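PDB 3NUT: precorrin-3 methylase, which probably transfers a methyl group from S-adenosyl-L-methionine to a precorrin intermediate in cobalamin biosynthesis. Local coordinates for residues L196-R201 against I210-L215; H70-A75 against P106-T111. One frame throughout, in Å; residues are numbered along the deposited sequence.

Contact 1. Residues L196-R201 against I210-L215; sequences LILFAR and ISVVEL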
loop_
_atom_site.group_PDB
_atom_site.type_symbol
_atom_site.label_atom_id
_atom_site.label_comp_id
_atom_site.label_asym_id
_atom_site.label_seq_id
_atom_site.Cartn_x
_atom_site.Cartn_y
_atom_site.Cartn_z
ATOM N N LEU A 196 -4.160 13.219 15.645
ATOM C CA LEU A 196 -4.998 12.036 15.654
ATOM C C LEU A 196 -4.191 10.733 15.493
ATOM O O LEU A 196 -3.352 10.615 14.610
ATOM C CB LEU A 196 -6.054 12.154 14.557
ATOM C CG LEU A 196 -7.501 12.628 14.807
ATOM C CD1 LEU A 196 -7.732 13.495 16.063
ATOM C CD2 LEU A 196 -8.020 13.339 13.558
ATOM N N ILE A 197 -4.437 9.780 16.386
ATOM C CA ILE A 197 -3.880 8.443 16.290
ATOM C C ILE A 197 -5.027 7.445 16.317
ATOM O O ILE A 197 -6.019 7.621 17.036
ATOM C CB ILE A 197 -2.940 8.093 17.458
ATOM C CG1 ILE A 197 -2.133 9.325 17.933
ATOM C CG2 ILE A 197 -2.058 6.877 17.096
ATOM C CD1 ILE A 197 -1.044 9.849 16.962
ATOM N N LEU A 198 -4.857 6.395 15.520
ATOM C CA LEU A 198 -5.891 5.419 15.259
ATOM C C LEU A 198 -5.313 4.063 15.555
ATOM O O LEU A 198 -4.237 3.725 15.057
ATOM C CB LEU A 198 -6.294 5.445 13.778
ATOM C CG LEU A 198 -7.138 6.552 13.160
ATOM C CD1 LEU A 198 -6.374 7.852 12.928
ATOM C CD2 LEU A 198 -7.663 6.032 11.834
ATOM N N PHE A 199 -6.035 3.285 16.350
ATOM C CA PHE A 199 -5.652 1.908 16.602
ATOM C C PHE A 199 -6.690 1.039 15.916
ATOM O O PHE A 199 -7.889 1.064 16.260
ATOM C CB PHE A 199 -5.548 1.609 18.104
ATOM C CG PHE A 199 -4.506 2.435 18.812
ATOM C CD1 PHE A 199 -3.216 1.944 18.991
ATOM C CD2 PHE A 199 -4.815 3.711 19.290
ATOM C CE1 PHE A 199 -2.241 2.709 19.640
ATOM C CE2 PHE A 199 -3.855 4.483 19.936
ATOM C CZ PHE A 199 -2.559 3.975 20.114
ATOM N N ALA A 200 -6.237 0.310 14.903
ATOM C CA ALA A 200 -7.154 -0.504 14.114
ATOM C C ALA A 200 -6.802 -1.973 14.268
ATOM O O ALA A 200 -5.729 -2.440 13.876
ATOM C CB ALA A 200 -7.182 -0.065 12.655
ATOM N N ARG A 201 -7.736 -2.676 14.883
ATOM C CA ARG A 201 -7.489 -3.994 15.384
ATOM C C ARG A 201 -8.240 -5.008 14.550
ATOM O O ARG A 201 -9.449 -4.874 14.337
ATOM C CB ARG A 201 -7.927 -4.049 16.868
ATOM C CG ARG A 201 -7.942 -5.441 17.468
ATOM C CD ARG A 201 -8.599 -5.476 18.863
ATOM N NE ARG A 201 -9.246 -6.775 19.113
ATOM C CZ ARG A 201 -8.585 -7.916 19.314
ATOM N NH1 ARG A 201 -7.247 -7.943 19.289
ATOM N NH2 ARG A 201 -9.266 -9.032 19.542
ATOM N N ILE A 210 -11.857 -0.298 15.929
ATOM C CA ILE A 210 -11.037 0.838 15.580
ATOM C C ILE A 210 -11.321 1.989 16.517
ATOM O O ILE A 210 -12.469 2.426 16.640
ATOM C CB ILE A 210 -11.270 1.268 14.113
ATOM C CG1 ILE A 210 -10.801 0.162 13.165
ATOM C CG2 ILE A 210 -10.542 2.584 13.801
ATOM C CD1 ILE A 210 -11.034 0.464 11.720
ATOM N N SER A 211 -10.274 2.478 17.171
ATOM C CA SER A 211 -10.432 3.617 18.043
ATOM C C SER A 211 -9.519 4.739 17.586
ATOM O O SER A 211 -8.350 4.531 17.277
ATOM C CB SER A 211 -10.175 3.242 19.506
ATOM O OG SER A 211 -8.818 2.869 19.705
ATOM N N VAL A 212 -10.089 5.929 17.521
ATOM C CA VAL A 212 -9.355 7.111 17.154
ATOM C C VAL A 212 -9.253 7.963 18.402
ATOM O O VAL A 212 -10.266 8.308 19.004
ATOM C CB VAL A 212 -10.096 7.918 16.080
ATOM C CG1 VAL A 212 -9.149 8.934 15.441
ATOM C CG2 VAL A 212 -10.750 6.984 15.016
ATOM N N VAL A 213 -8.028 8.284 18.800
ATOM C CA VAL A 213 -7.791 9.170 19.936
ATOM C C VAL A 213 -6.729 10.214 19.588
ATOM O O VAL A 213 -5.948 10.022 18.655
ATOM C CB VAL A 213 -7.367 8.377 21.194
ATOM C CG1 VAL A 213 -8.501 7.453 21.668
ATOM C CG2 VAL A 213 -6.074 7.593 20.943
ATOM N N GLU A 214 -6.687 11.319 20.331
ATOM C CA GLU A 214 -5.581 12.267 20.175
ATOM C C GLU A 214 -4.306 11.705 20.803
ATOM O O GLU A 214 -4.380 10.905 21.734
ATOM C CB GLU A 214 -5.927 13.599 20.809
ATOM C CG GLU A 214 -7.182 14.251 20.254
ATOM C CD GLU A 214 -7.779 15.245 21.241
ATOM O OE1 GLU A 214 -7.861 14.884 22.446
ATOM O OE2 GLU A 214 -8.153 16.369 20.819
ATOM N N LEU A 215 -3.153 12.115 20.285
ATOM C CA LEU A 215 -1.851 11.652 20.772
ATOM C C LEU A 215 -1.668 11.834 22.273
ATOM O O LEU A 215 -1.176 10.922 22.952
ATOM C CB LEU A 215 -0.730 12.356 20.010
ATOM C CG LEU A 215 0.751 12.162 20.326
ATOM C CD1 LEU A 215 1.202 10.716 20.195
ATOM C CD2 LEU A 215 1.581 13.070 19.426
#
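I197 and F199 bond through their backbones to V213 and S211, and the two segments form an antiparallel beta hairpin. It closes one side of the mixed sheet in the C-terminal part of this tetrapyrrole methylase, where 209-214 is an outermost strand within the chain. I197 and V213 are a hydrogen-bonded pair, with I197 N to V213 O at 2.7 Å and V213 N to I197 O at 2.8 Å. F199 and S211 repeat the pattern, F199 N lying 2.8 Å from S211 O. S211 N returns a bond to F199 O. CA-H...O contacts add to these bonds, such as I210 CA to F199 O.

The apolar contacts fall on both faces of the sheet. On the face of L198, A200, I210 and V212, L198 and V212 lie side by side and point the same way. L198 CG meets V212 CG1 there at 3.9 Å. A200 CB meets I210 CG1 at 3.7 Å. This face packs on helix 121-129. A200 also belongs to the S-adenosyl-L-homocysteine pocket and touches the ligand as a residue, while its side chain stays about 6 Å away.

On the other face, I197 has CG1 beside its backbone N (chi1 -35°), which brings that branch to 3.7 Å from L215 CA. Its CD1 reaches on to L215 CB and CD1. The I197 side chain also touches V229. Cut back to an alanine, I197 would lose CG1 and CD1, which is likely to open a gap beside L215 and V229. F199 crosses V213 at about a right angle. A223 and F180 also touch F199. The methyl CG2 of V213 lies near the plane of the F199 ring, at its edge, 4.0 Å from CE2.

Contact 2. Residues H70-A75 against P106-T111; sequences HALEMA and PEHAGT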
loop_
_atom_site.group_PDB
_atom_site.type_symbol
_atom_site.label_atom_id
_atom_site.label_comp_id
_atom_site.label_asym_id
_atom_site.label_seq_id
_atom_site.Cartn_x
_atom_site.Cartn_y
_atom_site.Cartn_z
ATOM N N HIS A 70 14.677 -23.350 1.081
ATOM C CA HIS A 70 14.039 -24.632 0.865
ATOM C C HIS A 70 13.046 -24.551 -0.282
ATOM O O HIS A 70 12.954 -25.484 -1.090
ATOM C CB HIS A 70 13.345 -25.093 2.132
ATOM C CG HIS A 70 12.602 -26.384 1.982
ATOM N ND1 HIS A 70 11.361 -26.596 2.548
ATOM C CD2 HIS A 70 12.931 -27.533 1.345
ATOM C CE1 HIS A 70 10.965 -27.827 2.272
ATOM N NE2 HIS A 70 11.897 -28.414 1.540
ATOM N N ALA A 71 12.310 -23.444 -0.336
ATOM C CA ALA A 71 11.405 -23.177 -1.435
ATOM C C ALA A 71 12.158 -23.220 -2.779
ATOM O O ALA A 71 11.685 -23.815 -3.740
ATOM C CB ALA A 71 10.738 -21.820 -1.242
ATOM N N LEU A 72 13.338 -22.584 -2.820
ATOM C CA LEU A 72 14.164 -22.580 -4.023
ATOM C C LEU A 72 14.606 -23.984 -4.395
ATOM O O LEU A 72 14.664 -24.321 -5.581
ATOM C CB LEU A 72 15.390 -21.681 -3.862
ATOM C CG LEU A 72 15.263 -20.173 -3.692
ATOM C CD1 LEU A 72 16.655 -19.653 -3.395
ATOM C CD2 LEU A 72 14.717 -19.524 -4.966
ATOM N N GLU A 73 14.890 -24.804 -3.385
ATOM C CA GLU A 73 15.404 -26.156 -3.615
ATOM C C GLU A 73 14.351 -27.038 -4.212
ATOM O O GLU A 73 14.661 -27.906 -5.037
ATOM C CB GLU A 73 15.903 -26.807 -2.317
ATOM C CG GLU A 73 17.240 -26.264 -1.792
ATOM C CD GLU A 73 17.490 -26.647 -0.323
ATOM O OE1 GLU A 73 16.721 -27.452 0.238
ATOM O OE2 GLU A 73 18.454 -26.156 0.282
ATOM N N MET A 74 13.104 -26.841 -3.770
ATOM C CA MET A 74 11.985 -27.633 -4.268
ATOM C C MET A 74 11.689 -27.234 -5.718
ATOM O O MET A 74 11.400 -28.084 -6.548
ATOM C CB MET A 74 10.735 -27.456 -3.410
ATOM C CG MET A 74 10.824 -27.945 -1.951
ATOM S SD MET A 74 9.275 -27.497 -1.002
ATOM C CE MET A 74 8.520 -29.018 -1.232
ATOM N N ALA A 75 11.782 -25.939 -6.007
ATOM C CA ALA A 75 11.510 -25.445 -7.339
ATOM C C ALA A 75 12.489 -26.071 -8.321
ATOM O O ALA A 75 12.158 -26.270 -9.482
ATOM C CB ALA A 75 11.580 -23.930 -7.382
ATOM N N PRO A 106 23.951 -18.588 -4.961
ATOM C CA PRO A 106 24.061 -18.458 -6.419
ATOM C C PRO A 106 23.729 -19.747 -7.222
ATOM O O PRO A 106 23.462 -19.675 -8.423
ATOM C CB PRO A 106 25.521 -17.994 -6.631
ATOM C CG PRO A 106 26.236 -18.269 -5.340
ATOM C CD PRO A 106 25.193 -18.164 -4.269
ATOM N N GLU A 107 23.683 -20.896 -6.561
ATOM C CA GLU A 107 23.333 -22.150 -7.255
ATOM C C GLU A 107 21.865 -22.244 -7.768
ATOM O O GLU A 107 21.515 -23.164 -8.530
ATOM C CB GLU A 107 23.800 -23.408 -6.463
ATOM C CG GLU A 107 23.147 -23.720 -5.074
ATOM C CD GLU A 107 23.562 -22.784 -3.898
ATOM O OE1 GLU A 107 24.351 -21.822 -4.093
ATOM O OE2 GLU A 107 23.095 -23.025 -2.751
ATOM N N HIS A 108 21.038 -21.269 -7.345
ATOM C CA HIS A 108 19.604 -21.188 -7.648
ATOM C C HIS A 108 19.342 -19.939 -8.502
ATOM O O HIS A 108 18.198 -19.564 -8.764
ATOM C CB HIS A 108 18.770 -21.139 -6.332
ATOM C CG HIS A 108 18.952 -22.339 -5.448
ATOM N ND1 HIS A 108 18.844 -23.631 -5.917
ATOM C CD2 HIS A 108 19.242 -22.448 -4.125
ATOM C CE1 HIS A 108 19.071 -24.484 -4.934
ATOM N NE2 HIS A 108 19.318 -23.794 -3.836
ATOM N N ALA A 109 20.419 -19.260 -8.894
ATOM C CA ALA A 109 20.339 -18.193 -9.871
ATOM C C ALA A 109 19.601 -18.764 -11.086
ATOM O O ALA A 109 19.896 -19.887 -11.533
ATOM C CB ALA A 109 21.749 -17.740 -10.272
ATOM N N GLY A 110 18.646 -18.001 -11.608
ATOM C CA GLY A 110 17.843 -18.492 -12.720
ATOM C C GLY A 110 16.500 -19.108 -12.338
ATOM O O GLY A 110 15.629 -19.216 -13.194
ATOM N N THR A 111 16.309 -19.498 -11.075
ATOM C CA THR A 111 14.996 -19.974 -10.634
ATOM C C THR A 111 13.895 -19.020 -11.109
ATOM O O THR A 111 14.056 -17.809 -11.023
ATOM C CB THR A 111 14.892 -20.136 -9.064
ATOM O OG1 THR A 111 15.972 -20.941 -8.544
ATOM C CG2 THR A 111 13.545 -20.776 -8.658
HETATM O O HOH W 1 15.361 -23.511 -8.300
HETATM O O HOH W 2 20.517 -24.897 -1.330
#
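L72 meets H108 and T111 where helix 65-76 packs against the 3-10 segment 106-108 and the turn after it. It is the main apolar residue of the helix in this contact. Its CB sits over one face of the H108 imidazole in a CH-pi contact, 4.2 Å from the ring centroid and 24° off the ring normal. E107 CG lies over the opposite face, so the ring is held between the two side chains. The branches of L72 divide the work. L72 CD1 reaches CB and CD2 of H108, while L72 CD2 turns to T111, 4.0 Å from T111 OG1. The carbonyl of L72 takes a bond from a water, which also donates to T111 OG1 at 2.7 Å. This water bridges helix and turn.

E73 comes next. Its CG passes 3.8 Å from H108 NE2, and the chain runs on extended. Its carboxylate is turned 51° from the ring plane. A second water donates to E73 OE2, lies at the imidazole edge 3.0 Å from H108 NE2, and reaches E107 OE2 by a weak bond. It therefore mainly joins E73 and H108.

A75 completes the contact on the helix side, with its CB 3.9 Å from T111 CG2. That methyl is anti to the backbone N of T111, which places OG1 beside the N instead. T111 OG1 donates to H108 O at 2.6 Å, on a lone pair in the carbonyl plane. H108 O also accepts a bond from T111 N, closing the type II beta turn from H108 to T111.

The turn leads from helix 94-104 into strand 113-116, an outermost strand of the parallel sheet. On helix 65-76, A71 and M74 pack against strand 80-85 of that sheet.

In the fold
The two contacts stand on opposite sides of the chain's centre. Their centres are 43 Å apart, the nearest atoms are about 30 Å apart, and they do not touch. They come in series along the chain: contact 2 closes before contact 1 opens. Contact 2 lies beside the parallel five-stranded sheet of the N-terminal half, where it joins helix 65-76 to the loop before strand 113-116. Contact 1 belongs to the mixed sheet of the C-terminal half, within strands 196-201 and 209-214. They share no strand or helix. Only contact 1 borders the S-adenosyl-L-homocysteine pocket, through A200; contact 2 lies away from it.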